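Local coordinates for peptide amidase (Stenotrophomonas maltophilia, PDB 1M22), which probably hydrolyses amide bonds as a peptide amidase of the amidase signature family, at residues Met20-Thr31 with Ala58-Arg69; Asn88-Thr96 with Arg107-Arg118. All coordinates share one frame; numbering follows the deposited sequence.

Contact 1: Met20-Thr31 with Ala58-Arg69; sequences MTAGELDSTTLT and ALKEAAERDRER
Asp66 turns CG anti to its carbonyl carbon (chi1 -74°), which carries its carboxylate to the start of helix 27-31. Thr28 has CG2 anti to its own carbonyl carbon, and this methyl drops onto helix 58-69. The motif is an N-capped helix start: Asp26 is the N-cap, and Asp66 of the neighbouring helix takes two further amides of the first turn. Asp66 OD1 accepts from Ser27 N at 2.8 Å through its syn lone pair. Its OD2 takes Thr28 N at 3.0 Å, also on the syn side but 20° out of the carboxylate plane. The N-cap bond proper runs from Thr29 N to Asp26 OD1 at 2.8 Å. The two carboxylates lie close together. The amides and the positive end of the helix dipole would be expected to offset their repulsion.

The axes of segments 27-31 and 58-69 run nearly antiparallel, at 151°, and come within 8.3 Å. The small side chains of Ser27 and Ala62 are consistent with this close approach. Thr28 is a knob in a hole formed by Leu59, Ala62, Ala63 and Asp66, with CG2 3.4 Å from Ala63 N. Ala62 CB meets both Ser27 OG and Thr31 OG1. Ser27 OG itself is hydrogen-bonded to Gly80 O.

Earlier in the chain, Gly23 ends helix 13-21 in a Schellman motif. Arg69 NH1 bonds weakly to Thr21 OG1, which is hydrogen-bonded to Gln17 O. Arg69 NH2 is hydrogen-bonded to Gln17 OE1. Met20 CB lies over the centre of one guanidinium face, 3.7 Å from Arg69 CZ.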
loop_
_atom_site.group_PDB
_atom_site.type_symbol
_atom_site.label_atom_id
_atom_site.label_comp_id
_atom_site.label_asym_id
_atom_site.label_seq_id
_atom_site.Cartn_x
_atom_site.Cartn_y
_atom_site.Cartn_z
ATOM N N MET A 20 -25.067 7.135 -6.389
ATOM C CA MET A 20 -25.892 6.658 -5.287
ATOM C C MET A 20 -26.721 7.800 -4.712
ATOM O O MET A 20 -27.883 7.617 -4.355
ATOM C CB MET A 20 -25.020 6.038 -4.187
ATOM C CG MET A 20 -24.340 4.732 -4.597
ATOM S SD MET A 20 -23.532 3.854 -3.228
ATOM C CE MET A 20 -21.988 4.753 -3.098
ATOM N N THR A 21 -26.125 8.985 -4.638
ATOM C CA THR A 21 -26.811 10.156 -4.105
ATOM C C THR A 21 -27.948 10.607 -5.025
ATOM O O THR A 21 -28.915 11.220 -4.572
ATOM C CB THR A 21 -25.810 11.313 -3.885
ATOM O OG1 THR A 21 -24.810 10.892 -2.948
ATOM C CG2 THR A 21 -26.513 12.550 -3.339
ATOM N N ALA A 22 -27.835 10.286 -6.311
ATOM C CA ALA A 22 -28.859 10.654 -7.285
ATOM C C ALA A 22 -29.924 9.564 -7.386
ATOM O O ALA A 22 -30.891 9.698 -8.137
ATOM C CB ALA A 22 -28.225 10.890 -8.646
ATOM N N GLY A 23 -29.735 8.485 -6.631
ATOM C CA GLY A 23 -30.689 7.389 -6.638
ATOM C C GLY A 23 -30.614 6.472 -7.845
ATOM O O GLY A 23 -31.550 5.717 -8.111
ATOM N N GLU A 24 -29.508 6.527 -8.579
ATOM C CA GLU A 24 -29.347 5.684 -9.759
ATOM C C GLU A 24 -28.531 4.433 -9.460
ATOM O O GLU A 24 -28.341 3.581 -10.327
ATOM C CB GLU A 24 -28.675 6.469 -10.887
ATOM C CG GLU A 24 -29.499 7.630 -11.409
ATOM C CD GLU A 24 -28.935 8.212 -12.688
ATOM O OE1 GLU A 24 -28.879 7.478 -13.698
ATOM O OE2 GLU A 24 -28.546 9.399 -12.684
ATOM N N LEU A 25 -28.061 4.329 -8.223
ATOM C CA LEU A 25 -27.256 3.192 -7.796
ATOM C C LEU A 25 -27.327 3.079 -6.282
ATOM O O LEU A 25 -27.468 4.084 -5.589
ATOM C CB LEU A 25 -25.792 3.398 -8.213
ATOM C CG LEU A 25 -24.744 2.370 -7.767
ATOM C CD1 LEU A 25 -25.005 1.041 -8.455
ATOM C CD2 LEU A 25 -23.351 2.877 -8.111
ATOM N N ASP A 26 -27.268 1.860 -5.766
ATOM C CA ASP A 26 -27.254 1.686 -4.321
ATOM C C ASP A 26 -26.078 0.800 -3.945
ATOM O O ASP A 26 -25.495 0.120 -4.795
ATOM C CB ASP A 26 -28.567 1.108 -3.784
ATOM C CG ASP A 26 -28.990 -0.150 -4.486
ATOM O OD1 ASP A 26 -28.125 -0.988 -4.811
ATOM O OD2 ASP A 26 -30.210 -0.306 -4.698
ATOM N N SER A 27 -25.726 0.818 -2.668
ATOM C CA SER A 27 -24.592 0.047 -2.193
ATOM C C SER A 27 -24.715 -1.455 -2.416
ATOM O O SER A 27 -23.731 -2.109 -2.763
ATOM C CB SER A 27 -24.348 0.334 -0.714
ATOM O OG SER A 27 -23.116 -0.233 -0.299
ATOM N N THR A 28 -25.908 -2.015 -2.232
ATOM C CA THR A 28 -26.060 -3.452 -2.421
ATOM C C THR A 28 -25.804 -3.867 -3.869
ATOM O O THR A 28 -25.200 -4.908 -4.123
ATOM C CB THR A 28 -27.455 -3.952 -1.968
ATOM O OG1 THR A 28 -28.480 -3.222 -2.648
ATOM C CG2 THR A 28 -27.620 -3.768 -0.468
ATOM N N THR A 29 -26.246 -3.052 -4.821
ATOM C CA THR A 29 -26.032 -3.363 -6.231
ATOM C C THR A 29 -24.538 -3.321 -6.547
ATOM O O THR A 29 -23.993 -4.228 -7.177
ATOM C CB THR A 29 -26.770 -2.359 -7.144
ATOM O OG1 THR A 29 -28.181 -2.443 -6.900
ATOM C CG2 THR A 29 -26.502 -2.665 -8.606
ATOM N N LEU A 30 -23.876 -2.259 -6.097
ATOM C CA LEU A 30 -22.445 -2.093 -6.331
ATOM C C LEU A 30 -21.655 -3.214 -5.657
ATOM O O LEU A 30 -20.765 -3.817 -6.265
ATOM C CB LEU A 30 -21.997 -0.729 -5.800
ATOM C CG LEU A 30 -20.539 -0.313 -6.006
ATOM C CD1 LEU A 30 -20.172 -0.369 -7.483
ATOM C CD2 LEU A 30 -20.350 1.096 -5.464
ATOM N N THR A 31 -21.998 -3.498 -4.405
ATOM C CA THR A 31 -21.330 -4.543 -3.644
ATOM C C THR A 31 -21.488 -5.913 -4.302
ATOM O O THR A 31 -20.509 -6.646 -4.465
ATOM C CB THR A 31 -21.869 -4.587 -2.198
ATOM O OG1 THR A 31 -21.526 -3.363 -1.534
ATOM C CG2 THR A 31 -21.277 -5.757 -1.429
ATOM N N ALA A 58 -20.717 -8.579 4.171
ATOM C CA ALA A 58 -20.633 -7.524 3.160
ATOM C C ALA A 58 -22.001 -7.033 2.697
ATOM O O ALA A 58 -22.256 -5.829 2.670
ATOM C CB ALA A 58 -19.826 -8.005 1.964
ATOM N N LEU A 59 -22.877 -7.963 2.329
ATOM C CA LEU A 59 -24.210 -7.600 1.862
ATOM C C LEU A 59 -25.022 -6.930 2.965
ATOM O O LEU A 59 -25.750 -5.968 2.715
ATOM C CB LEU A 59 -24.947 -8.840 1.349
ATOM C CG LEU A 59 -26.346 -8.587 0.780
ATOM C CD1 LEU A 59 -26.267 -7.582 -0.363
ATOM C CD2 LEU A 59 -26.944 -9.901 0.302
ATOM N N LYS A 60 -24.892 -7.443 4.184
ATOM C CA LYS A 60 -25.599 -6.880 5.328
ATOM C C LYS A 60 -25.172 -5.428 5.531
ATOM O O LYS A 60 -26.007 -4.548 5.745
ATOM C CB LYS A 60 -25.295 -7.690 6.592
ATOM C CG LYS A 60 -25.949 -7.143 7.857
ATOM C CD LYS A 60 -25.645 -8.009 9.072
ATOM C CE LYS A 60 -24.173 -7.965 9.445
ATOM N NZ LYS A 60 -23.742 -6.596 9.843
ATOM N N GLU A 61 -23.865 -5.188 5.461
ATOM C CA GLU A 61 -23.321 -3.845 5.629
ATOM C C GLU A 61 -23.835 -2.913 4.534
ATOM O O GLU A 61 -24.280 -1.800 4.816
ATOM C CB GLU A 61 -21.787 -3.891 5.606
ATOM C CG GLU A 61 -21.162 -4.410 6.900
ATOM C CD GLU A 61 -19.646 -4.570 6.821
ATOM O OE1 GLU A 61 -18.963 -3.679 6.265
ATOM O OE2 GLU A 61 -19.132 -5.585 7.335
ATOM N N ALA A 62 -23.782 -3.372 3.287
ATOM C CA ALA A 62 -24.250 -2.568 2.166
ATOM C C ALA A 62 -25.731 -2.217 2.325
ATOM O O ALA A 62 -26.137 -1.078 2.088
ATOM C CB ALA A 62 -24.021 -3.317 0.854
ATOM N N ALA A 63 -26.533 -3.200 2.730
ATOM C CA ALA A 63 -27.967 -2.991 2.910
ATOM C C ALA A 63 -28.260 -1.997 4.028
ATOM O O ALA A 63 -29.223 -1.234 3.951
ATOM C CB ALA A 63 -28.654 -4.319 3.193
ATOM N N GLU A 64 -27.431 -2.005 5.066
ATOM C CA GLU A 64 -27.622 -1.081 6.173
ATOM C C GLU A 64 -27.263 0.331 5.715
ATOM O O GLU A 64 -27.932 1.296 6.081
ATOM C CB GLU A 64 -26.759 -1.492 7.369
ATOM C CG GLU A 64 -27.112 -0.779 8.670
ATOM C CD GLU A 64 -28.571 -0.954 9.062
ATOM O OE1 GLU A 64 -29.069 -2.098 9.020
ATOM O OE2 GLU A 64 -29.218 0.055 9.420
ATOM N N ARG A 65 -26.211 0.456 4.907
ATOM C CA ARG A 65 -25.821 1.771 4.409
ATOM C C ARG A 65 -26.941 2.319 3.523
ATOM O O ARG A 65 -27.216 3.516 3.535
ATOM C CB ARG A 65 -24.520 1.706 3.598
ATOM C CG ARG A 65 -23.290 1.120 4.312
ATOM C CD ARG A 65 -22.762 1.884 5.526
ATOM N NE ARG A 65 -23.529 1.634 6.709
ATOM C CZ ARG A 65 -23.350 0.846 7.764
ATOM N NH1 ARG A 65 -22.317 0.042 7.991
ATOM N NH2 ARG A 65 -24.337 0.891 8.633
ATOM N N ASP A 66 -27.585 1.444 2.754
ATOM C CA ASP A 66 -28.678 1.884 1.894
ATOM C C ASP A 66 -29.892 2.304 2.723
ATOM O O ASP A 66 -30.568 3.276 2.386
ATOM C CB ASP A 66 -29.075 0.790 0.894
ATOM C CG ASP A 66 -28.057 0.624 -0.227
ATOM O OD1 ASP A 66 -27.325 1.597 -0.518
ATOM O OD2 ASP A 66 -28.002 -0.473 -0.828
ATOM N N ARG A 67 -30.175 1.577 3.802
ATOM C CA ARG A 67 -31.299 1.943 4.657
ATOM C C ARG A 67 -31.023 3.318 5.267
ATOM O O ARG A 67 -31.912 4.171 5.332
ATOM C CB ARG A 67 -31.508 0.902 5.764
ATOM C CG ARG A 67 -32.295 -0.334 5.318
ATOM C CD ARG A 67 -32.629 -1.248 6.495
ATOM N NE ARG A 67 -31.484 -2.035 6.945
ATOM C CZ ARG A 67 -31.058 -3.147 6.354
ATOM N NH1 ARG A 67 -31.682 -3.623 5.284
ATOM N NH2 ARG A 67 -30.003 -3.786 6.835
ATOM N N GLU A 68 -29.784 3.538 5.699
ATOM C CA GLU A 68 -29.408 4.822 6.285
ATOM C C GLU A 68 -29.579 5.930 5.250
ATOM O O GLU A 68 -30.073 7.013 5.565
ATOM C CB GLU A 68 -27.958 4.784 6.780
ATOM C CG GLU A 68 -27.719 3.784 7.901
ATOM C CD GLU A 68 -26.255 3.657 8.285
ATOM O OE1 GLU A 68 -25.382 3.958 7.442
ATOM O OE2 GLU A 68 -25.974 3.237 9.427
ATOM N N ARG A 69 -29.175 5.660 4.012
ATOM C CA ARG A 69 -29.306 6.652 2.953
ATOM C C ARG A 69 -30.778 7.002 2.739
ATOM O O ARG A 69 -31.137 8.176 2.659
ATOM C CB ARG A 69 -28.703 6.131 1.645
ATOM C CG ARG A 69 -28.742 7.142 0.501
ATOM C CD ARG A 69 -28.150 6.568 -0.781
ATOM N NE ARG A 69 -26.720 6.290 -0.669
ATOM C CZ ARG A 69 -25.759 7.201 -0.801
ATOM N NH1 ARG A 69 -26.060 8.468 -1.054
ATOM N NH2 ARG A 69 -24.490 6.839 -0.686
#

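Contact 2: Asn88-Thr96 with Arg107-Arg118; sequences NINAAPMAT and RPDDAYLVRRLR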
loop_
_atom_site.group_PDB
_atom_site.type_symbol
_atom_site.label_atom_id
_atom_site.label_comp_id
_atom_site.label_asym_id
_atom_site.label_seq_id
_atom_site.Cartn_x
_atom_site.Cartn_y
_atom_site.Cartn_z
ATOM N N ASN A 88 -3.323 -8.260 6.817
ATOM C CA ASN A 88 -2.533 -8.105 8.033
ATOM C C ASN A 88 -3.229 -7.032 8.886
ATOM O O ASN A 88 -2.760 -6.678 9.966
ATOM C CB ASN A 88 -1.062 -7.737 7.753
ATOM C CG ASN A 88 -0.892 -6.479 6.926
ATOM O OD1 ASN A 88 -1.849 -5.923 6.396
ATOM N ND2 ASN A 88 0.353 -6.031 6.803
ATOM N N ILE A 89 -4.375 -6.553 8.398
ATOM C CA ILE A 89 -5.172 -5.532 9.087
ATOM C C ILE A 89 -6.394 -6.188 9.743
ATOM O O ILE A 89 -7.217 -6.800 9.062
ATOM C CB ILE A 89 -5.664 -4.451 8.087
ATOM C CG1 ILE A 89 -4.466 -3.802 7.385
ATOM C CG2 ILE A 89 -6.509 -3.407 8.816
ATOM C CD1 ILE A 89 -4.840 -2.876 6.232
ATOM N N ASN A 90 -6.513 -6.058 11.063
ATOM C CA ASN A 90 -7.632 -6.652 11.798
ATOM C C ASN A 90 -8.984 -6.119 11.330
ATOM O O ASN A 90 -9.175 -4.908 11.213
ATOM C CB ASN A 90 -7.506 -6.372 13.301
ATOM C CG ASN A 90 -6.289 -7.023 13.931
ATOM O OD1 ASN A 90 -5.541 -7.749 13.282
ATOM N ND2 ASN A 90 -6.092 -6.764 15.222
ATOM N N ALA A 91 -9.927 -7.026 11.088
ATOM C CA ALA A 91 -11.264 -6.635 10.654
ATOM C C ALA A 91 -12.271 -7.754 10.891
ATOM O O ALA A 91 -12.266 -8.764 10.190
ATOM C CB ALA A 91 -11.252 -6.250 9.174
ATOM N N ALA A 92 -13.129 -7.573 11.887
ATOM C CA ALA A 92 -14.148 -8.568 12.190
ATOM C C ALA A 92 -15.172 -8.561 11.057
ATOM O O ALA A 92 -15.380 -7.536 10.409
ATOM C CB ALA A 92 -14.820 -8.236 13.514
ATOM N N PRO A 93 -15.837 -9.701 10.811
ATOM C CA PRO A 93 -15.711 -10.987 11.504
ATOM C C PRO A 93 -14.764 -11.953 10.793
ATOM O O PRO A 93 -14.784 -13.157 11.045
ATOM C CB PRO A 93 -17.141 -11.499 11.495
ATOM C CG PRO A 93 -17.576 -11.119 10.113
ATOM C CD PRO A 93 -17.025 -9.704 9.936
ATOM N N MET A 94 -13.939 -11.421 9.901
ATOM C CA MET A 94 -12.996 -12.236 9.149
ATOM C C MET A 94 -11.746 -12.528 9.963
ATOM O O MET A 94 -11.509 -11.924 11.007
ATOM C CB MET A 94 -12.594 -11.506 7.869
ATOM C CG MET A 94 -13.767 -11.109 6.995
ATOM S SD MET A 94 -13.410 -9.656 5.995
ATOM C CE MET A 94 -13.924 -8.358 7.122
ATOM N N ALA A 95 -10.948 -13.470 9.484
ATOM C CA ALA A 95 -9.708 -13.789 10.162
ATOM C C ALA A 95 -8.681 -12.778 9.672
ATOM O O ALA A 95 -8.897 -12.103 8.665
ATOM C CB ALA A 95 -9.257 -15.202 9.809
ATOM N N THR A 96 -7.586 -12.651 10.409
ATOM C CA THR A 96 -6.487 -11.773 10.025
ATOM C C THR A 96 -5.303 -12.719 10.163
ATOM O O THR A 96 -4.786 -12.936 11.255
ATOM C CB THR A 96 -6.355 -10.567 10.972
ATOM O OG1 THR A 96 -7.533 -9.755 10.868
ATOM C CG2 THR A 96 -5.146 -9.722 10.587
ATOM N N ARG A 107 -9.592 -14.364 14.610
ATOM C CA ARG A 107 -10.475 -13.289 14.155
ATOM C C ARG A 107 -10.603 -12.125 15.136
ATOM O O ARG A 107 -11.621 -11.978 15.816
ATOM C CB ARG A 107 -11.864 -13.870 13.867
ATOM C CG ARG A 107 -11.837 -15.098 12.968
ATOM C CD ARG A 107 -13.238 -15.620 12.690
ATOM N NE ARG A 107 -13.220 -16.812 11.848
ATOM C CZ ARG A 107 -12.851 -18.021 12.264
ATOM N NH1 ARG A 107 -12.470 -18.207 13.520
ATOM N NH2 ARG A 107 -12.865 -19.045 11.422
ATOM N N PRO A 108 -9.571 -11.273 15.214
ATOM C CA PRO A 108 -9.567 -10.115 16.116
ATOM C C PRO A 108 -10.520 -8.986 15.715
ATOM O O PRO A 108 -10.979 -8.915 14.576
ATOM C CB PRO A 108 -8.110 -9.670 16.092
ATOM C CG PRO A 108 -7.683 -10.016 14.696
ATOM C CD PRO A 108 -8.290 -11.386 14.496
ATOM N N ASP A 109 -10.801 -8.102 16.668
ATOM C CA ASP A 109 -11.686 -6.965 16.439
ATOM C C ASP A 109 -11.042 -5.947 15.502
ATOM O O ASP A 109 -9.823 -5.940 15.324
ATOM C CB ASP A 109 -12.030 -6.288 17.768
ATOM C CG ASP A 109 -12.656 -7.245 18.764
ATOM O OD1 ASP A 109 -13.655 -7.900 18.408
ATOM O OD2 ASP A 109 -12.147 -7.336 19.902
ATOM N N ASP A 110 -11.873 -5.081 14.929
ATOM C CA ASP A 110 -11.439 -4.048 13.986
ATOM C C ASP A 110 -10.251 -3.182 14.392
ATOM O O ASP A 110 -10.185 -2.686 15.517
ATOM C CB ASP A 110 -12.591 -3.086 13.681
ATOM C CG ASP A 110 -13.696 -3.718 12.862
ATOM O OD1 ASP A 110 -13.590 -4.912 12.525
ATOM O OD2 ASP A 110 -14.676 -3.007 12.553
ATOM N N ALA A 111 -9.334 -2.985 13.449
ATOM C CA ALA A 111 -8.181 -2.117 13.657
ATOM C C ALA A 111 -8.738 -0.692 13.680
ATOM O O ALA A 111 -9.829 -0.435 13.164
ATOM C CB ALA A 111 -7.203 -2.267 12.505
ATOM N N TYR A 112 -7.994 0.239 14.260
ATOM C CA TYR A 112 -8.454 1.620 14.331
ATOM C C TYR A 112 -8.876 2.180 12.971
ATOM O O TYR A 112 -9.959 2.749 12.842
ATOM C CB TYR A 112 -7.369 2.518 14.932
ATOM C CG TYR A 112 -7.841 3.937 15.160
ATOM C CD1 TYR A 112 -8.682 4.245 16.227
ATOM C CD2 TYR A 112 -7.483 4.964 14.285
ATOM C CE1 TYR A 112 -9.161 5.538 16.416
ATOM C CE2 TYR A 112 -7.959 6.263 14.466
ATOM C CZ TYR A 112 -8.798 6.536 15.532
ATOM O OH TYR A 112 -9.291 7.806 15.713
ATOM N N LEU A 113 -8.038 2.017 11.952
ATOM C CA LEU A 113 -8.384 2.563 10.644
ATOM C C LEU A 113 -9.623 1.906 10.045
ATOM O O LEU A 113 -10.330 2.524 9.247
ATOM C CB LEU A 113 -7.194 2.465 9.684
ATOM C CG LEU A 113 -6.738 1.112 9.146
ATOM C CD1 LEU A 113 -7.586 0.715 7.941
ATOM C CD2 LEU A 113 -5.285 1.223 8.727
ATOM N N VAL A 114 -9.895 0.662 10.429
ATOM C CA VAL A 114 -11.075 -0.029 9.924
ATOM C C VAL A 114 -12.311 0.555 10.607
ATOM O O VAL A 114 -13.360 0.714 9.980
ATOM C CB VAL A 114 -10.983 -1.549 10.169
ATOM C CG1 VAL A 114 -12.291 -2.228 9.784
ATOM C CG2 VAL A 114 -9.839 -2.125 9.347
ATOM N N ARG A 115 -12.187 0.884 11.891
ATOM C CA ARG A 115 -13.300 1.490 12.609
ATOM C C ARG A 115 -13.600 2.834 11.943
ATOM O O ARG A 115 -14.760 3.204 11.765
ATOM C CB ARG A 115 -12.950 1.694 14.087
ATOM C CG ARG A 115 -12.695 0.391 14.838
ATOM C CD ARG A 115 -12.914 0.537 16.340
ATOM N NE ARG A 115 -11.931 1.399 16.994
ATOM C CZ ARG A 115 -10.674 1.047 17.248
ATOM N NH1 ARG A 115 -10.234 -0.156 16.903
ATOM N NH2 ARG A 115 -9.858 1.895 17.860
ATOM N N ARG A 116 -12.555 3.559 11.556
ATOM C CA ARG A 116 -12.760 4.843 10.896
ATOM C C ARG A 116 -13.444 4.666 9.541
ATOM O O ARG A 116 -14.339 5.434 9.191
ATOM C CB ARG A 116 -11.434 5.582 10.703
ATOM C CG ARG A 116 -10.801 6.096 11.987
ATOM C CD ARG A 116 -9.646 7.038 11.679
ATOM N NE ARG A 116 -10.100 8.295 11.087
ATOM C CZ ARG A 116 -10.707 9.265 11.764
ATOM N NH1 ARG A 116 -10.936 9.131 13.062
ATOM N NH2 ARG A 116 -11.085 10.375 11.142
ATOM N N LEU A 117 -13.032 3.659 8.776
ATOM C CA LEU A 117 -13.638 3.419 7.468
ATOM C C LEU A 117 -15.106 3.031 7.602
ATOM O O LEU A 117 -15.948 3.504 6.841
ATOM C CB LEU A 117 -12.876 2.324 6.720
ATOM C CG LEU A 117 -11.521 2.747 6.149
ATOM C CD1 LEU A 117 -10.762 1.520 5.688
ATOM C CD2 LEU A 117 -11.725 3.725 5.003
ATOM N N ARG A 118 -15.415 2.174 8.566
ATOM C CA ARG A 118 -16.798 1.763 8.750
ATOM C C ARG A 118 -17.658 2.919 9.253
ATOM O O ARG A 118 -18.809 3.059 8.835
ATOM C CB ARG A 118 -16.877 0.547 9.679
ATOM C CG ARG A 118 -16.561 -0.752 8.936
ATOM C CD ARG A 118 -16.563 -1.981 9.830
ATOM N NE ARG A 118 -16.772 -3.192 9.038
ATOM C CZ ARG A 118 -16.255 -4.381 9.327
ATOM N NH1 ARG A 118 -15.482 -4.534 10.396
ATOM N NH2 ARG A 118 -16.516 -5.423 8.549
HETATM O O HOH W 1 -7.674 -4.661 16.371
HETATM O O HOH W 2 -10.022 -9.961 12.108
#
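Ala92 O is gripped end-on by both terminal nitrogens of Arg118, with NH1 and NH2 each 3.0 Å from it. The oxygen lies close to the guanidinium plane and belongs to the cis peptide that precedes Pro93. The contact sits in a beta-alpha-beta crossover. It packs the loop after strand 82-86 against the approach to helix 112-119 and the helix itself.

Asp110 ties the grip together. Its OD1 accepts from Ala92 N at 2.8 Å, nearly in line with the C-O bond. Its OD2 forms a salt bridge with Arg118 NH1 at 2.8 Å. One carboxylate thus holds both Ala92 N and the arginine that binds Ala92 O. Just before the helix, Ala111 N donates to Asn90 O at 3.0 Å.

Ile89 CG2 packs on Val114 CG2 at 3.6 Å and also on Ala111 CB. The Ile89 side chain lies about 4 Å from that of the active-site Lys86, so this apolar patch borders the catalytic region. The Asn90 side chain crosses that of Pro108 at about a right angle, its CG 3.4 Å from Pro108 CG. Asn90 OD1 is bonded to Tyr337 OH. On the other branch, Asn90 ND2 donates to water 1, which in turn donates to Asp109 O at 2.7 Å.

Overall arrangement
From the N terminus the chain forms helix 13-21, turns, and enters helix 27-43. It then adds edge strand 51-54 and returns along helix 58-70. Contact 1 closes this excursion at the edge of the large mixed sheet. The chain next runs through strand 82-86 into a long loop. Contact 2 closes a ten-residue excursion of that loop before helix 112-119 leads to strand 123-128. The contacts follow in series and neither nest nor cross. They do meet: Glu61 OE2 of 58-69 and Arg118 NH2 of 107-118 form a salt bridge of 2.9 Å. Glu61 OE1 also accepts from Val124 N, which ties helix 58-70 to strand 123-128, while the Arg118 side chain also touches Val124.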